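Local coordinates for uncharacterized protein DUF1185 (Bordetella bronchiseptica RB50, PDB 3BYQ) that is of unknown function but adopts a variant of the Bacillus chorismate mutase fold and may have a role in amino-acid metabolism, at residues 98-101 and 102-106; 51-54 and 55-59; 122-125 and 126-130; 40-44 and 45-49. One frame throughout, in Å; residues are numbered along the deposited sequence.

Overall arrangement
Interactions 1 and 2 are i to i+4 contacts on two helices, 98-109 and 51-72, that pack against each other: their centres lie about 10 Å apart, and Glu-100 OE2 meets Arg-58 NH2 in a salt bridge of 3.1 Å. Interaction 4, in the loop leading into helix 51-72, is joined to interaction 2 where Tyr-42 CE2 comes within 3.7 Å of Phe-53 CG. Interaction 3 stands apart, at the turn between strands 119-123 and 130-136; its nearest atoms are about 8 Å from interaction 4 and about 12 Å from interaction 2. All four touch the second subunit of a six-chain assembly. The ethanediols beside interactions 1, 2 and 4 probably come from the crystallisation liquor.

Interaction 1 of 4, residues 98-101 and 102-106; sequences WHEA and GGWAM. With EDO (1,2-ethanediol), chain C.
Glu-100 lies across the indole of Trp-104 one turn further along helix 98-109, an i to i+4 pair in a helix packed on helix 51-72. Its CG sits 3.5 Å from the centroid of the six-membered ring of Trp-104 and 15° off the ring normal, a CH-pi contact over the face. Because CG is anti to the backbone N and the chain stays extended, the carboxylate travels on across the benzo part of the indole, the two planes 24° apart. That charged end is held from outside: OE2 by Arg-58, OE1 by Arg-143 of the second subunit.

The buried, closely packed part is around Gly-102. Its CA lies over the centre of the Trp-98 ring, 3.7 Å from the six-membered centroid, while Gly-102 N donates to Trp-98 O at 2.8 Å. Gly-102, with no side chain, leaves its CA in direct contact with the indole face. Trp-98 is buried, stacked with Phe-164 and bonded through NE1 to Ala-165 O of strand 161-169.

Trp-104 is more exposed, though Arg-143 of the second subunit packs on it. Its backbone N donates to Glu-100 O at 2.9 Å, but the pyrrole edge of its indole reaches an ethanediol probably from the crystallisation liquor: NE1 donates in the ring plane to O1, 3.2 Å away at an N-H...O angle of 154°.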
loop_
_atom_site.group_PDB
_atom_site.type_symbol
_atom_site.label_atom_id
_atom_site.label_comp_id
_atom_site.label_asym_id
_atom_site.label_seq_id
_atom_site.Cartn_x
_atom_site.Cartn_y
_atom_site.Cartn_z
ATOM N N TRP B 98 12.795 -13.387 -18.562
ATOM C CA TRP B 98 13.528 -13.887 -17.389
ATOM C C TRP B 98 13.302 -15.380 -17.105
ATOM O O TRP B 98 14.074 -15.992 -16.410
ATOM C CB TRP B 98 13.160 -13.044 -16.187
ATOM C CG TRP B 98 14.129 -13.117 -15.001
ATOM C CD1 TRP B 98 13.827 -13.496 -13.719
ATOM C CD2 TRP B 98 15.512 -12.789 -15.009
ATOM N NE1 TRP B 98 14.959 -13.410 -12.925
ATOM C CE2 TRP B 98 16.004 -12.991 -13.693
ATOM C CE3 TRP B 98 16.389 -12.325 -15.987
ATOM C CZ2 TRP B 98 17.309 -12.716 -13.344
ATOM C CZ3 TRP B 98 17.662 -12.080 -15.650
ATOM C CH2 TRP B 98 18.134 -12.297 -14.337
ATOM N N HIS B 99 12.226 -15.953 -17.635
ATOM C CA HIS B 99 12.000 -17.385 -17.453
ATOM C C HIS B 99 13.222 -18.161 -17.939
ATOM O O HIS B 99 13.769 -18.981 -17.206
ATOM C CB HIS B 99 10.725 -17.834 -18.141
ATOM C CG HIS B 99 9.478 -17.380 -17.447
ATOM N ND1 HIS B 99 9.003 -17.991 -16.304
ATOM C CD2 HIS B 99 8.581 -16.409 -17.761
ATOM C CE1 HIS B 99 7.895 -17.383 -15.915
ATOM N NE2 HIS B 99 7.606 -16.432 -16.785
ATOM N N GLU B 100 13.662 -17.857 -19.161
ATOM C CA GLU B 100 14.836 -18.503 -19.711
ATOM C C GLU B 100 16.107 -17.883 -19.146
ATOM O O GLU B 100 16.961 -18.590 -18.631
ATOM C CB GLU B 100 14.877 -18.450 -21.221
ATOM C CG GLU B 100 16.111 -19.132 -21.781
ATOM C CD GLU B 100 16.258 -18.929 -23.238
ATOM O OE1 GLU B 100 15.471 -19.536 -23.964
ATOM O OE2 GLU B 100 17.149 -18.164 -23.646
ATOM N N ALA B 101 16.196 -16.556 -19.167
ATOM C CA ALA B 101 17.440 -15.877 -18.778
ATOM C C ALA B 101 17.817 -16.116 -17.331
ATOM O O ALA B 101 18.971 -16.416 -17.042
ATOM C CB ALA B 101 17.399 -14.368 -19.090
ATOM N N GLY B 102 16.841 -16.032 -16.440
ATOM C CA GLY B 102 17.097 -16.242 -15.005
ATOM C C GLY B 102 17.140 -17.708 -14.641
ATOM O O GLY B 102 18.031 -18.161 -13.953
ATOM N N GLY B 103 16.180 -18.458 -15.156
ATOM C CA GLY B 103 16.041 -19.867 -14.834
ATOM C C GLY B 103 17.208 -20.692 -15.293
ATOM O O GLY B 103 17.818 -21.415 -14.512
ATOM N N TRP B 104 17.562 -20.548 -16.549
ATOM C CA TRP B 104 18.652 -21.363 -17.125
ATOM C C TRP B 104 19.986 -20.995 -16.537
ATOM O O TRP B 104 20.808 -21.857 -16.201
ATOM C CB TRP B 104 18.650 -21.278 -18.643
ATOM C CG TRP B 104 17.405 -21.896 -19.252
ATOM C CD1 TRP B 104 16.197 -22.158 -18.628
ATOM C CD2 TRP B 104 17.217 -22.216 -20.630
ATOM N NE1 TRP B 104 15.301 -22.670 -19.545
ATOM C CE2 TRP B 104 15.900 -22.710 -20.773
ATOM C CE3 TRP B 104 18.037 -22.137 -21.756
ATOM C CZ2 TRP B 104 15.381 -23.104 -22.001
ATOM C CZ3 TRP B 104 17.529 -22.539 -22.963
ATOM C CH2 TRP B 104 16.211 -23.023 -23.077
ATOM N N ALA B 105 20.213 -19.707 -16.371
ATOM C CA ALA B 105 21.459 -19.250 -15.747
ATOM C C ALA B 105 21.606 -19.812 -14.354
ATOM O O ALA B 105 22.667 -20.306 -13.966
ATOM C CB ALA B 105 21.544 -17.703 -15.727
HETATM N N MSE B 106 20.542 -19.728 -13.571
HETATM C CA MSE B 106 20.602 -20.212 -12.197
HETATM C C MSE B 106 20.810 -21.717 -12.153
HETATM O O MSE B 106 21.656 -22.231 -11.417
HETATM C CB MSE B 106 19.360 -19.779 -11.402
HETATM C CG MSE B 106 19.379 -20.310 -9.985
HETATM SE SE MSE B 106 18.257 -19.384 -8.804
HETATM C CE MSE B 106 16.673 -19.639 -9.756
HETATM C C1 EDO C . 11.699 -21.949 -18.233
HETATM O O1 EDO C . 12.495 -23.132 -18.048
HETATM C C2 EDO C . 11.804 -21.424 -19.665
HETATM O O2 EDO C . 10.776 -22.004 -20.461
#

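Interaction 2 of 4, residues 51-54 and 55-59; sequences MPFM and AELRS. With EDO (1,2-ethanediol), chain Q.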
loop_
_atom_site.group_PDB
_atom_site.type_symbol
_atom_site.label_atom_id
_atom_site.label_comp_id
_atom_site.label_asym_id
_atom_site.label_seq_id
_atom_site.Cartn_x
_atom_site.Cartn_y
_atom_site.Cartn_z
HETATM N N MSE B 51 14.356 -11.398 -28.679
HETATM C CA MSE B 51 15.284 -12.541 -28.531
HETATM C C MSE B 51 16.711 -12.114 -28.180
HETATM O O MSE B 51 17.333 -12.738 -27.318
HETATM C CB MSE B 51 15.223 -13.471 -29.748
HETATM C CG MSE B 51 13.839 -13.968 -30.058
HETATM SE SE MSE B 51 13.018 -14.929 -28.588
HETATM C CE MSE B 51 13.975 -16.569 -28.845
ATOM N N PRO B 52 17.254 -11.056 -28.822
ATOM C CA PRO B 52 18.572 -10.582 -28.422
ATOM C C PRO B 52 18.669 -10.170 -26.951
ATOM O O PRO B 52 19.646 -10.496 -26.280
ATOM C CB PRO B 52 18.809 -9.390 -29.354
ATOM C CG PRO B 52 18.035 -9.750 -30.584
ATOM C CD PRO B 52 16.807 -10.399 -30.065
ATOM N N PHE B 53 17.634 -9.493 -26.466
ATOM C CA PHE B 53 17.564 -9.042 -25.067
ATOM C C PHE B 53 17.566 -10.256 -24.138
ATOM O O PHE B 53 18.351 -10.344 -23.184
ATOM C CB PHE B 53 16.302 -8.179 -24.903
ATOM C CG PHE B 53 16.122 -7.542 -23.535
ATOM C CD1 PHE B 53 17.142 -6.831 -22.926
ATOM C CD2 PHE B 53 14.882 -7.537 -22.945
ATOM C CE1 PHE B 53 16.942 -6.188 -21.707
ATOM C CE2 PHE B 53 14.680 -6.915 -21.728
ATOM C CZ PHE B 53 15.721 -6.215 -21.111
HETATM N N MSE B 54 16.740 -11.229 -24.461
HETATM C CA MSE B 54 16.645 -12.458 -23.656
HETATM C C MSE B 54 17.982 -13.174 -23.593
HETATM O O MSE B 54 18.394 -13.682 -22.547
HETATM C CB MSE B 54 15.560 -13.382 -24.185
HETATM C CG MSE B 54 15.257 -14.514 -23.276
HETATM SE SE MSE B 54 13.679 -15.475 -23.783
HETATM C CE MSE B 54 14.360 -16.335 -25.349
ATOM N N ALA B 55 18.680 -13.185 -24.726
ATOM C CA ALA B 55 19.999 -13.828 -24.821
ATOM C C ALA B 55 21.034 -13.139 -23.952
ATOM O O ALA B 55 21.768 -13.796 -23.184
ATOM C CB ALA B 55 20.488 -13.861 -26.283
ATOM N N GLU B 56 21.088 -11.821 -24.033
ATOM C CA GLU B 56 22.068 -11.079 -23.245
ATOM C C GLU B 56 21.812 -11.146 -21.731
ATOM O O GLU B 56 22.746 -11.180 -20.936
ATOM C CB GLU B 56 22.201 -9.631 -23.674
ATOM C CG GLU B 56 23.503 -9.052 -23.127
ATOM C CD GLU B 56 23.701 -7.584 -23.406
ATOM O OE1 GLU B 56 22.978 -7.029 -24.284
ATOM O OE2 GLU B 56 24.614 -7.016 -22.734
ATOM N N LEU B 57 20.539 -11.214 -21.363
ATOM C CA LEU B 57 20.129 -11.276 -19.958
ATOM C C LEU B 57 20.618 -12.518 -19.235
ATOM O O LEU B 57 20.659 -12.545 -18.014
ATOM C CB LEU B 57 18.610 -11.120 -19.816
ATOM C CG LEU B 57 18.109 -9.680 -19.999
ATOM C CD1 LEU B 57 16.581 -9.698 -20.290
ATOM C CD2 LEU B 57 18.481 -8.789 -18.792
ATOM N N ARG B 58 21.030 -13.532 -19.981
ATOM C CA ARG B 58 21.557 -14.728 -19.330
ATOM C C ARG B 58 22.730 -14.356 -18.425
ATOM O O ARG B 58 22.862 -14.909 -17.348
ATOM C CB ARG B 58 21.956 -15.786 -20.360
ATOM C CG ARG B 58 22.197 -17.173 -19.796
ATOM C CD ARG B 58 20.902 -17.944 -19.579
ATOM N NE ARG B 58 20.222 -18.216 -20.841
ATOM C CZ ARG B 58 20.593 -19.163 -21.702
ATOM N NH1 ARG B 58 21.567 -20.009 -21.421
ATOM N NH2 ARG B 58 19.929 -19.310 -22.833
ATOM N N SER B 59 23.530 -13.383 -18.861
ATOM C CA SER B 59 24.699 -12.935 -18.074
ATOM C C SER B 59 24.282 -12.290 -16.755
ATOM O O SER B 59 24.984 -12.389 -15.752
ATOM C CB SER B 59 25.604 -11.979 -18.858
ATOM O OG SER B 59 24.912 -10.813 -19.242
HETATM C C1 EDO Q . 24.813 -19.500 -18.663
HETATM O O1 EDO Q . 25.268 -18.642 -19.719
HETATM C C2 EDO Q . 24.228 -20.779 -19.242
HETATM O O2 EDO Q . 22.845 -20.906 -18.900
HETATM O O HOH W 1 18.406 -16.406 -22.029
#
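The first turns of helix 51-72 bring Phe-53 and Leu-57 together, four residues apart on the buried side of the helix. Leu-57 CD1 stands over the centre of the Phe-53 ring, 3.5 Å from the centroid and 7° off the normal, so the methyl carbon sits almost on the ring axis, nearly equidistant from all six ring carbons. Phe-53 CG is anti to the backbone N (chi1 -176°), which carries the ring along the helix toward Leu-57. The same leucine branch rests on the backbone, CD1 being 3.5 Å from Phe-53 O, the carbonyl that accepts the bond from Leu-57 N at 3.0 Å.

This is regular alpha-helical i to i+4 pairing, preceded by the bonds from Ala-55 N to Met-51 O and from Glu-56 N to Pro-52 O. In the fold the apolar pair faces the sheet: Phe-53 touches Ile-38 and Ile-162, and Leu-57 touches Ile-38 and Phe-164.

Arg-58 points to another side, toward helix 98-109. Bends at chi2 and chi3 fold its chain back, so that NE faces the preceding turn and donates to a water at 2.8 Å; the same water gives a proton to Met-54 O, also at 2.8 Å, bridging the side chain to the backbone. At the guanidinium edge NH1 donates to ethanediol O2 at 3.0 Å, while NH2 forms a salt bridge with Glu-100.

Interaction 3 of 4, residues 122-125 and 126-130; sequences AVAT and AGYRM
Ala-124 CB presses against the base of the Tyr-128 side chain, 3.4 Å from CG and 3.5 Å from CB, approaching the ring obliquely. Farther out along the same ring, Ala-122 CB comes to 4.1 Å from CE2, and it also meets the selenium of Met-130, with CB to SE at 3.9 Å. Of these two alternate residues on 122-125, Ala-124 thus meets Tyr-128, while Ala-122 meets both Tyr-128 and Met-130 on the returning chain. Tyr-128 CG is anti to the backbone N (chi1 -174°), which lays the ring back along the incoming segment.

What brings the partners together is a type II beta turn from Thr-125 to Tyr-128, closed by Tyr-128 N donating to Thr-125 O at 3.1 Å and 152°. Gly-127 holds the third turn position with positive phi (91°), a backbone conformation readily adopted by glycine. A water gives a proton to Ala-126 O at 2.7 Å.

Beyond this shell, Ala-122 and Ala-124 are bonded through their backbones to strand 79-86, and Met-131 of the second subunit packs on Tyr-128, Ala-122 and Met-130. Tyr-128 OH is hydrogen-bonded to Glu-150 of that same subunit. The ring therefore has two roles: its carbons pack against the two alanine methyls, while its hydroxyl supplies a polar link across the subunit interface.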
loop_
_atom_site.group_PDB
_atom_site.type_symbol
_atom_site.label_atom_id
_atom_site.label_comp_id
_atom_site.label_asym_id
_atom_site.label_seq_id
_atom_site.Cartn_x
_atom_site.Cartn_y
_atom_site.Cartn_z
ATOM N N ALA B 122 5.111 -9.339 -12.763
ATOM C CA ALA B 122 4.060 -8.315 -12.833
ATOM C C ALA B 122 4.604 -7.071 -13.536
ATOM O O ALA B 122 5.798 -6.895 -13.632
ATOM C CB ALA B 122 3.621 -7.915 -11.430
ATOM N N VAL B 123 3.689 -6.278 -14.076
ATOM C CA VAL B 123 3.968 -4.920 -14.564
ATOM C C VAL B 123 3.360 -4.045 -13.482
ATOM O O VAL B 123 2.204 -4.200 -13.123
ATOM C CB VAL B 123 3.329 -4.626 -15.919
ATOM C CG1 VAL B 123 3.560 -3.131 -16.259
ATOM C CG2 VAL B 123 3.877 -5.590 -16.982
ATOM N N ALA B 124 4.159 -3.154 -12.899
ATOM C CA ALA B 124 3.693 -2.442 -11.710
ATOM C C ALA B 124 4.410 -1.124 -11.527
ATOM O O ALA B 124 5.350 -0.802 -12.196
ATOM C CB ALA B 124 3.946 -3.308 -10.481
ATOM N N THR B 125 3.872 -0.370 -10.591
ATOM C CA THR B 125 4.441 0.926 -10.211
ATOM C C THR B 125 5.674 0.725 -9.330
ATOM O O THR B 125 5.910 -0.341 -8.758
ATOM C CB THR B 125 3.442 1.761 -9.422
ATOM O OG1 THR B 125 3.064 1.030 -8.258
ATOM C CG2 THR B 125 2.224 2.069 -10.259
ATOM N N ALA B 126 6.510 1.745 -9.292
ATOM C CA ALA B 126 7.707 1.712 -8.474
ATOM C C ALA B 126 7.282 1.436 -7.030
ATOM O O ALA B 126 6.309 1.985 -6.550
ATOM C CB ALA B 126 8.485 3.060 -8.542
ATOM N N GLY B 127 8.042 0.569 -6.381
ATOM C CA GLY B 127 7.809 0.169 -5.018
ATOM C C GLY B 127 6.934 -1.024 -4.817
ATOM O O GLY B 127 6.726 -1.459 -3.695
ATOM N N TYR B 128 6.383 -1.543 -5.906
ATOM C CA TYR B 128 5.515 -2.690 -5.817
ATOM C C TYR B 128 6.253 -3.838 -5.120
ATOM O O TYR B 128 7.405 -4.132 -5.423
ATOM C CB TYR B 128 5.069 -3.134 -7.215
ATOM C CG TYR B 128 4.036 -4.238 -7.199
ATOM C CD1 TYR B 128 2.766 -3.964 -6.744
ATOM C CD2 TYR B 128 4.312 -5.530 -7.667
ATOM C CE1 TYR B 128 1.790 -4.932 -6.742
ATOM C CE2 TYR B 128 3.315 -6.532 -7.617
ATOM C CZ TYR B 128 2.064 -6.205 -7.153
ATOM O OH TYR B 128 0.999 -7.106 -7.063
ATOM N N ARG B 129 5.552 -4.468 -4.183
ATOM C CA ARG B 129 6.078 -5.608 -3.411
ATOM C C ARG B 129 5.402 -6.867 -3.901
ATOM O O ARG B 129 4.199 -6.862 -4.090
ATOM C CB ARG B 129 5.697 -5.476 -1.946
ATOM C CG ARG B 129 5.959 -4.161 -1.269
ATOM C CD ARG B 129 7.384 -3.875 -1.117
ATOM N NE ARG B 129 8.167 -4.907 -0.444
ATOM C CZ ARG B 129 9.491 -4.894 -0.381
ATOM N NH1 ARG B 129 10.172 -3.876 -0.896
ATOM N NH2 ARG B 129 10.141 -5.874 0.204
HETATM N N MSE B 130 6.157 -7.949 -4.057
HETATM C CA MSE B 130 5.585 -9.179 -4.592
HETATM C C MSE B 130 6.087 -10.420 -3.886
HETATM O O MSE B 130 7.281 -10.562 -3.674
HETATM C CB MSE B 130 5.952 -9.233 -6.104
HETATM C CG MSE B 130 5.331 -10.312 -6.931
HETATM SE SE MSE B 130 5.630 -9.993 -8.817
HETATM C CE MSE B 130 7.506 -10.355 -8.887
HETATM O O HOH W 2 4.069 1.211 -5.295
#

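Interaction 4 of 4, residues 40-44 and 45-49; sequences NPYAG and RYEPD. With EDO (1,2-ethanediol), chain S.
From the last position of a type II turn, Arg-45 reaches back to grip Pro-41 O. CB and CG pass beside an ethanediol, CG 3.1 Å from its O1; chi1 (71°) places CG between the backbone N and carbonyl carbon, and the chain then runs extended to NE. CD skirts the same ethanediol oxygen. CZ lies 4.0 Å from Tyr-42 CA, which covers one face of the guanidinium. At the tip NH2 donates to Pro-41 O at 2.8 Å, with the oxygen 23° out of the guanidinium plane, and NH1 adds a weak bond to it at 3.1 Å. NH1 also donates to ethanediol O1, which in turn gives its proton to Ala-43 O.

NH2 is 3.5 Å from Tyr-42 CD1, the ring and guanidinium planes 51° apart, and Glu-47 CB meets that same ring carbon at 3.6 Å. Two overlapping turns shape the backbone: type I from Asn-40 to Ala-43, where Asn-40 OD1 accepts from Tyr-42 N in an Asx turn, and type II from Tyr-42 to Arg-45.

The loop links strand 29-39 to helix 51-72: Tyr-42 sets its ring edge-to-face with Phe-53 on the helix, and Asp-49 OD1 accepts from Met-51 N at the helix start.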
loop_
_atom_site.group_PDB
_atom_site.type_symbol
_atom_site.label_atom_id
_atom_site.label_comp_id
_atom_site.label_asym_id
_atom_site.label_seq_id
_atom_site.Cartn_x
_atom_site.Cartn_y
_atom_site.Cartn_z
ATOM N N ASN B 40 14.898 -0.359 -19.259
ATOM C CA ASN B 40 14.151 -1.124 -20.235
ATOM C C ASN B 40 14.380 -0.538 -21.621
ATOM O O ASN B 40 13.853 0.524 -21.919
ATOM C CB ASN B 40 12.645 -1.081 -19.936
ATOM C CG ASN B 40 11.833 -1.972 -20.841
ATOM O OD1 ASN B 40 12.339 -2.483 -21.827
ATOM N ND2 ASN B 40 10.564 -2.175 -20.495
ATOM N N PRO B 41 15.150 -1.221 -22.489
ATOM C CA PRO B 41 15.394 -0.632 -23.816
ATOM C C PRO B 41 14.179 -0.563 -24.753
ATOM O O PRO B 41 14.283 0.049 -25.833
ATOM C CB PRO B 41 16.425 -1.585 -24.441
ATOM C CG PRO B 41 16.912 -2.417 -23.371
ATOM C CD PRO B 41 15.797 -2.535 -22.383
ATOM N N TYR B 42 13.068 -1.204 -24.358
ATOM C CA TYR B 42 11.831 -1.277 -25.170
ATOM C C TYR B 42 10.620 -0.559 -24.607
ATOM O O TYR B 42 9.512 -0.662 -25.159
ATOM C CB TYR B 42 11.488 -2.748 -25.425
ATOM C CG TYR B 42 12.698 -3.454 -25.957
ATOM C CD1 TYR B 42 13.123 -3.236 -27.256
ATOM C CD2 TYR B 42 13.456 -4.294 -25.151
ATOM C CE1 TYR B 42 14.265 -3.850 -27.744
ATOM C CE2 TYR B 42 14.585 -4.898 -25.623
ATOM C CZ TYR B 42 14.993 -4.664 -26.925
ATOM O OH TYR B 42 16.114 -5.274 -27.433
ATOM N N ALA B 43 10.833 0.118 -23.484
ATOM C CA ALA B 43 9.740 0.840 -22.802
ATOM C C ALA B 43 9.151 1.817 -23.764
ATOM O O ALA B 43 9.886 2.561 -24.454
ATOM C CB ALA B 43 10.241 1.603 -21.581
ATOM N N GLY B 44 7.828 1.820 -23.808
ATOM C CA GLY B 44 7.103 2.778 -24.615
ATOM C C GLY B 44 6.814 2.466 -26.054
ATOM O O GLY B 44 6.273 3.304 -26.787
ATOM N N ARG B 45 7.230 1.287 -26.486
ATOM C CA ARG B 45 6.971 0.839 -27.844
ATOM C C ARG B 45 6.894 -0.664 -27.884
ATOM O O ARG B 45 7.314 -1.348 -26.955
ATOM C CB ARG B 45 8.021 1.335 -28.826
ATOM C CG ARG B 45 9.384 0.684 -28.677
ATOM C CD ARG B 45 10.402 1.239 -29.695
ATOM N NE ARG B 45 11.668 0.484 -29.622
ATOM C CZ ARG B 45 12.534 0.651 -28.646
ATOM N NH1 ARG B 45 12.303 1.539 -27.721
ATOM N NH2 ARG B 45 13.628 -0.079 -28.584
ATOM N N TYR B 46 6.257 -1.139 -28.941
ATOM C CA TYR B 46 6.128 -2.561 -29.184
ATOM C C TYR B 46 7.265 -3.066 -30.042
ATOM O O TYR B 46 7.392 -2.698 -31.206
ATOM C CB TYR B 46 4.808 -2.904 -29.854
ATOM C CG TYR B 46 4.674 -4.389 -30.082
ATOM C CD1 TYR B 46 4.227 -5.231 -29.062
ATOM C CD2 TYR B 46 5.006 -4.951 -31.310
ATOM C CE1 TYR B 46 4.103 -6.581 -29.270
ATOM C CE2 TYR B 46 4.890 -6.315 -31.521
ATOM C CZ TYR B 46 4.448 -7.119 -30.482
ATOM O OH TYR B 46 4.303 -8.470 -30.665
ATOM N N GLU B 47 8.078 -3.937 -29.471
ATOM C CA GLU B 47 9.183 -4.546 -30.198
ATOM C C GLU B 47 8.898 -6.027 -30.459
ATOM O O GLU B 47 8.796 -6.821 -29.514
ATOM C CB GLU B 47 10.489 -4.372 -29.425
ATOM C CG GLU B 47 11.661 -5.172 -30.008
ATOM C CD GLU B 47 11.942 -4.818 -31.443
ATOM O OE1 GLU B 47 12.241 -3.635 -31.700
ATOM O OE2 GLU B 47 11.875 -5.720 -32.315
ATOM N N PRO B 48 8.770 -6.429 -31.728
ATOM C CA PRO B 48 8.455 -7.829 -31.936
ATOM C C PRO B 48 9.536 -8.798 -31.575
ATOM O O PRO B 48 9.238 -9.920 -31.242
ATOM C CB PRO B 48 8.224 -7.927 -33.456
ATOM C CG PRO B 48 8.632 -6.667 -34.020
ATOM C CD PRO B 48 8.687 -5.647 -32.973
ATOM N N ASP B 49 10.788 -8.351 -31.677
ATOM C CA ASP B 49 11.968 -9.193 -31.443
ATOM C C ASP B 49 12.726 -8.899 -30.146
ATOM O O ASP B 49 13.615 -8.043 -30.043
ATOM C CB ASP B 49 12.916 -9.105 -32.632
ATOM C CG ASP B 49 14.078 -10.077 -32.529
ATOM O OD1 ASP B 49 14.044 -11.050 -31.730
ATOM O OD2 ASP B 49 15.021 -9.880 -33.311
HETATM C C1 EDO S . 9.794 4.650 -27.324
HETATM O O1 EDO S . 9.772 3.269 -26.942
HETATM C C2 EDO S . 10.508 5.441 -26.238
HETATM O O2 EDO S . 11.919 5.189 -26.384
HETATM O O HOH W 3 15.820 -7.872 -28.245
HETATM O O HOH W 4 12.531 2.987 -25.011
HETATM O O HOH W 5 6.497 -1.224 -24.044
#